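Local structure of novel protein similar to vertebrate potassium voltage-gated channel, subfamily H (Eag-related) family (Danio rerio, 3UKN) at residues B[93-103]-B[170-181]. The protein is probably a pore-forming subunit of a voltage-gated delayed-rectifier potassium channel, of which this piece is the cytoplasmic C-linker and cyclic nucleotide-binding homology domain. Numbering follows the deposited sequence.
Sequences SLSLIIKTSFC and LQYISLKGLREV
Lys99 and Ser101 form antiparallel hydrogen-bonded pairs with Tyr172 and Leu170, so strand 99-103 runs antiparallel to residues 170-174 of strand 168-174, the short axes at 141°; the straightest of the four bonds is Lys99 N to Tyr172 O, 2.9 Å. Between them, Thr100 and Gln171 make the non-hydrogen-bonded pair, lying side by side with Thr100 CG2 3.6 Å from Gln171 CG. On the other face of the sheet, the Tyr172 ring folds back across Lys99, chi1 68° setting CG between backbone N and carbonyl carbon. Lys99 CB sits over one ring face, toward the rim, in a CH-pi contact 3.6 Å from the ring centroid. The lysine then bends at chi2, and NZ makes a salt bridge with Asp53; Tyr172 OH is hydrogen-bonded to Asp53 N. Beyond the pairing, Ile98 CG1 presses tightly on Ile173 CD1 at 3.5 Å. Ile97 crosses Ile173 at about a right angle, its CD1 3.5 Å from Gly177 C. Leu94 CD2 packs on Val181 CG1 at 3.7 Å. Ser174 is the N-cap residue of helix 175-184, its OG accepting from Gly177 N. Helices 88-96 and 175-184 thus pack beside an edge strand pair, in the helix-flanked beta-roll of the cyclic nucleotide-binding homology domain.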
loop_
_atom_site.group_PDB
_atom_site.type_symbol
_atom_site.label_atom_id
_atom_site.label_comp_id
_atom_site.label_asym_id
_atom_site.label_seq_id
_atom_site.Cartn_x
_atom_site.Cartn_y
_atom_site.Cartn_z
ATOM N N SER B 93 5.282 -10.787 -15.596
ATOM C CA SER B 93 5.162 -10.459 -14.170
ATOM C C SER B 93 5.534 -9.007 -13.873
ATOM O O SER B 93 4.781 -8.289 -13.238
ATOM C CB SER B 93 6.044 -11.391 -13.336
ATOM O OG SER B 93 5.826 -12.751 -13.685
ATOM N N LEU B 94 6.696 -8.573 -14.348
ATOM C CA LEU B 94 7.120 -7.200 -14.136
ATOM C C LEU B 94 6.143 -6.198 -14.709
ATOM O O LEU B 94 5.889 -5.143 -14.123
ATOM C CB LEU B 94 8.511 -6.953 -14.742
ATOM C CG LEU B 94 9.698 -7.557 -13.990
ATOM C CD1 LEU B 94 11.033 -7.248 -14.695
ATOM C CD2 LEU B 94 9.720 -7.032 -12.570
ATOM N N SER B 95 5.612 -6.501 -15.874
ATOM C CA SER B 95 4.791 -5.514 -16.561
ATOM C C SER B 95 3.488 -5.315 -15.813
ATOM O O SER B 95 2.883 -4.248 -15.901
ATOM C CB SER B 95 4.497 -5.926 -18.016
ATOM O OG SER B 95 3.550 -6.966 -18.035
ATOM N N LEU B 96 3.059 -6.343 -15.086
ATOM C CA LEU B 96 1.806 -6.265 -14.338
ATOM C C LEU B 96 1.882 -5.473 -13.011
ATOM O O LEU B 96 0.848 -5.171 -12.420
ATOM C CB LEU B 96 1.237 -7.670 -14.099
ATOM C CG LEU B 96 0.833 -8.475 -15.338
ATOM C CD1 LEU B 96 0.598 -9.945 -14.999
ATOM C CD2 LEU B 96 -0.387 -7.862 -16.017
ATOM N N ILE B 97 3.091 -5.146 -12.545
ATOM C CA ILE B 97 3.258 -4.390 -11.295
ATOM C C ILE B 97 3.834 -2.992 -11.551
ATOM O O ILE B 97 4.246 -2.296 -10.627
ATOM C CB ILE B 97 4.156 -5.130 -10.228
ATOM C CG1 ILE B 97 5.611 -5.277 -10.724
ATOM C CG2 ILE B 97 3.537 -6.484 -9.807
ATOM C CD1 ILE B 97 6.585 -5.895 -9.698
ATOM N N ILE B 98 3.852 -2.579 -12.813
ATOM C CA ILE B 98 4.356 -1.256 -13.162
ATOM C C ILE B 98 3.252 -0.211 -12.997
ATOM O O ILE B 98 2.131 -0.417 -13.442
ATOM C CB ILE B 98 4.900 -1.218 -14.630
ATOM C CG1 ILE B 98 6.163 -2.064 -14.764
ATOM C CG2 ILE B 98 5.168 0.207 -15.077
ATOM C CD1 ILE B 98 6.713 -2.074 -16.148
ATOM N N LYS B 99 3.578 0.910 -12.367
ATOM C CA LYS B 99 2.612 1.973 -12.100
ATOM C C LYS B 99 3.073 3.235 -12.791
ATOM O O LYS B 99 4.207 3.310 -13.267
ATOM C CB LYS B 99 2.555 2.283 -10.601
ATOM C CG LYS B 99 2.430 1.073 -9.703
ATOM C CD LYS B 99 0.977 0.734 -9.498
ATOM C CE LYS B 99 0.827 -0.412 -8.510
ATOM N NZ LYS B 99 -0.615 -0.759 -8.356
ATOM N N THR B 100 2.207 4.243 -12.789
ATOM C CA THR B 100 2.502 5.517 -13.413
ATOM C C THR B 100 1.970 6.647 -12.548
ATOM O O THR B 100 1.046 6.452 -11.744
ATOM C CB THR B 100 1.827 5.611 -14.781
ATOM O OG1 THR B 100 0.415 5.452 -14.613
ATOM C CG2 THR B 100 2.345 4.510 -15.715
ATOM N N SER B 101 2.541 7.834 -12.695
ATOM C CA SER B 101 2.020 8.989 -11.978
ATOM C C SER B 101 2.452 10.268 -12.647
ATOM O O SER B 101 3.586 10.369 -13.118
ATOM C CB SER B 101 2.463 8.997 -10.507
ATOM O OG SER B 101 1.953 10.142 -9.820
ATOM N N PHE B 102 1.534 11.230 -12.698
ATOM C CA PHE B 102 1.845 12.584 -13.127
ATOM C C PHE B 102 2.571 13.234 -11.970
ATOM O O PHE B 102 2.409 12.829 -10.811
ATOM C CB PHE B 102 0.574 13.389 -13.443
ATOM C CG PHE B 102 -0.187 12.891 -14.644
ATOM C CD1 PHE B 102 0.091 13.380 -15.912
ATOM C CD2 PHE B 102 -1.191 11.944 -14.504
ATOM C CE1 PHE B 102 -0.609 12.925 -17.017
ATOM C CE2 PHE B 102 -1.891 11.489 -15.604
ATOM C CZ PHE B 102 -1.599 11.979 -16.862
ATOM N N CYS B 103 3.370 14.239 -12.286
ATOM C CA CYS B 103 4.151 14.950 -11.293
ATOM C C CYS B 103 4.130 16.433 -11.687
ATOM O O CYS B 103 4.181 16.774 -12.867
ATOM C CB CYS B 103 5.582 14.376 -11.264
ATOM S SG CYS B 103 6.579 14.885 -9.848
ATOM N N LEU B 170 5.702 9.705 -15.091
ATOM C CA LEU B 170 6.635 8.720 -14.584
ATOM C C LEU B 170 6.046 7.317 -14.536
ATOM O O LEU B 170 4.853 7.146 -14.318
ATOM C CB LEU B 170 7.061 9.124 -13.177
ATOM C CG LEU B 170 7.698 10.507 -13.064
ATOM C CD1 LEU B 170 7.768 10.931 -11.597
ATOM C CD2 LEU B 170 9.079 10.476 -13.672
ATOM N N GLN B 171 6.894 6.319 -14.754
ATOM C CA GLN B 171 6.553 4.932 -14.477
ATOM C C GLN B 171 7.482 4.442 -13.394
ATOM O O GLN B 171 8.550 5.015 -13.183
ATOM C CB GLN B 171 6.737 4.051 -15.711
ATOM C CG GLN B 171 5.764 4.332 -16.809
ATOM C CD GLN B 171 5.911 3.389 -17.979
ATOM O OE1 GLN B 171 6.753 2.483 -17.975
ATOM N NE2 GLN B 171 5.089 3.597 -18.995
ATOM N N TYR B 172 7.104 3.357 -12.730
ATOM C CA TYR B 172 7.928 2.853 -11.642
ATOM C C TYR B 172 7.499 1.467 -11.204
ATOM O O TYR B 172 6.378 1.027 -11.480
ATOM C CB TYR B 172 7.903 3.835 -10.452
ATOM C CG TYR B 172 6.565 3.953 -9.740
ATOM C CD1 TYR B 172 6.242 3.114 -8.664
ATOM C CD2 TYR B 172 5.623 4.915 -10.129
ATOM C CE1 TYR B 172 4.998 3.233 -7.988
ATOM C CE2 TYR B 172 4.378 5.035 -9.457
ATOM C CZ TYR B 172 4.078 4.190 -8.401
ATOM O OH TYR B 172 2.861 4.323 -7.756
ATOM N N ILE B 173 8.408 0.800 -10.507
ATOM C CA ILE B 173 8.176 -0.495 -9.898
ATOM C C ILE B 173 8.761 -0.428 -8.472
ATOM O O ILE B 173 9.895 0.032 -8.283
ATOM C CB ILE B 173 8.899 -1.579 -10.666
ATOM C CG1 ILE B 173 8.508 -1.532 -12.140
ATOM C CG2 ILE B 173 8.614 -2.949 -10.069
ATOM C CD1 ILE B 173 9.065 -2.683 -12.944
ATOM N N SER B 174 7.982 -0.853 -7.480
ATOM C CA SER B 174 8.422 -0.806 -6.098
ATOM C C SER B 174 9.553 -1.782 -5.935
ATOM O O SER B 174 9.591 -2.821 -6.608
ATOM C CB SER B 174 7.289 -1.216 -5.158
ATOM O OG SER B 174 6.921 -2.566 -5.395
ATOM N N LEU B 175 10.468 -1.474 -5.027
ATOM C CA LEU B 175 11.572 -2.395 -4.738
ATOM C C LEU B 175 11.022 -3.702 -4.186
ATOM O O LEU B 175 11.550 -4.778 -4.454
ATOM C CB LEU B 175 12.546 -1.771 -3.734
ATOM C CG LEU B 175 13.199 -0.494 -4.248
ATOM C CD1 LEU B 175 14.419 -0.133 -3.385
ATOM C CD2 LEU B 175 13.577 -0.679 -5.745
ATOM N N LYS B 176 9.953 -3.600 -3.406
ATOM C CA LYS B 176 9.322 -4.784 -2.843
ATOM C C LYS B 176 8.838 -5.703 -3.965
ATOM O O LYS B 176 9.143 -6.885 -3.971
ATOM C CB LYS B 176 8.151 -4.367 -1.958
ATOM C CG LYS B 176 7.523 -5.471 -1.118
ATOM C CD LYS B 176 6.356 -4.892 -0.316
ATOM C CE LYS B 176 5.250 -5.906 -0.063
ATOM N NZ LYS B 176 5.666 -6.964 0.902
ATOM N N GLY B 177 8.108 -5.152 -4.929
ATOM C CA GLY B 177 7.505 -5.966 -5.980
ATOM C C GLY B 177 8.596 -6.515 -6.879
ATOM O O GLY B 177 8.615 -7.689 -7.244
ATOM N N LEU B 178 9.524 -5.640 -7.215
ATOM C CA LEU B 178 10.679 -5.992 -8.011
ATOM C C LEU B 178 11.469 -7.100 -7.362
ATOM O O LEU B 178 11.905 -8.024 -8.045
ATOM C CB LEU B 178 11.565 -4.769 -8.199
ATOM C CG LEU B 178 12.891 -5.001 -8.900
ATOM C CD1 LEU B 178 12.690 -5.158 -10.401
ATOM C CD2 LEU B 178 13.767 -3.801 -8.611
ATOM N N ARG B 179 11.643 -7.045 -6.048
ATOM C CA ARG B 179 12.486 -8.049 -5.401
ATOM C C ARG B 179 11.776 -9.375 -5.378
ATOM O O ARG B 179 12.403 -10.424 -5.464
ATOM C CB ARG B 179 12.899 -7.632 -3.980
ATOM C CG ARG B 179 13.948 -6.503 -3.939
ATOM C CD ARG B 179 14.009 -5.876 -2.558
ATOM N NE ARG B 179 14.957 -4.766 -2.465
ATOM C CZ ARG B 179 14.903 -3.819 -1.528
ATOM N NH1 ARG B 179 13.934 -3.840 -0.615
ATOM N NH2 ARG B 179 15.808 -2.849 -1.502
ATOM N N GLU B 180 10.454 -9.317 -5.257
ATOM C CA GLU B 180 9.632 -10.516 -5.227
ATOM C C GLU B 180 9.743 -11.218 -6.583
ATOM O O GLU B 180 9.995 -12.419 -6.664
ATOM C CB GLU B 180 8.185 -10.145 -4.904
ATOM C CG GLU B 180 7.202 -11.299 -4.942
ATOM C CD GLU B 180 5.822 -10.902 -4.433
ATOM O OE1 GLU B 180 4.905 -11.749 -4.466
ATOM O OE2 GLU B 180 5.654 -9.741 -3.995
ATOM N N VAL B 181 9.603 -10.450 -7.654
ATOM C CA VAL B 181 9.765 -11.007 -9.004
ATOM C C VAL B 181 11.154 -11.609 -9.280
ATOM O O VAL B 181 11.255 -12.744 -9.752
ATOM C CB VAL B 181 9.386 -10.002 -10.087
ATOM C CG1 VAL B 181 9.625 -10.604 -11.462
ATOM C CG2 VAL B 181 7.929 -9.627 -9.932
HETATM O O HOH W 1 5.330 -1.899 -8.375
HETATM O O HOH W 2 0.607 5.497 -9.188
#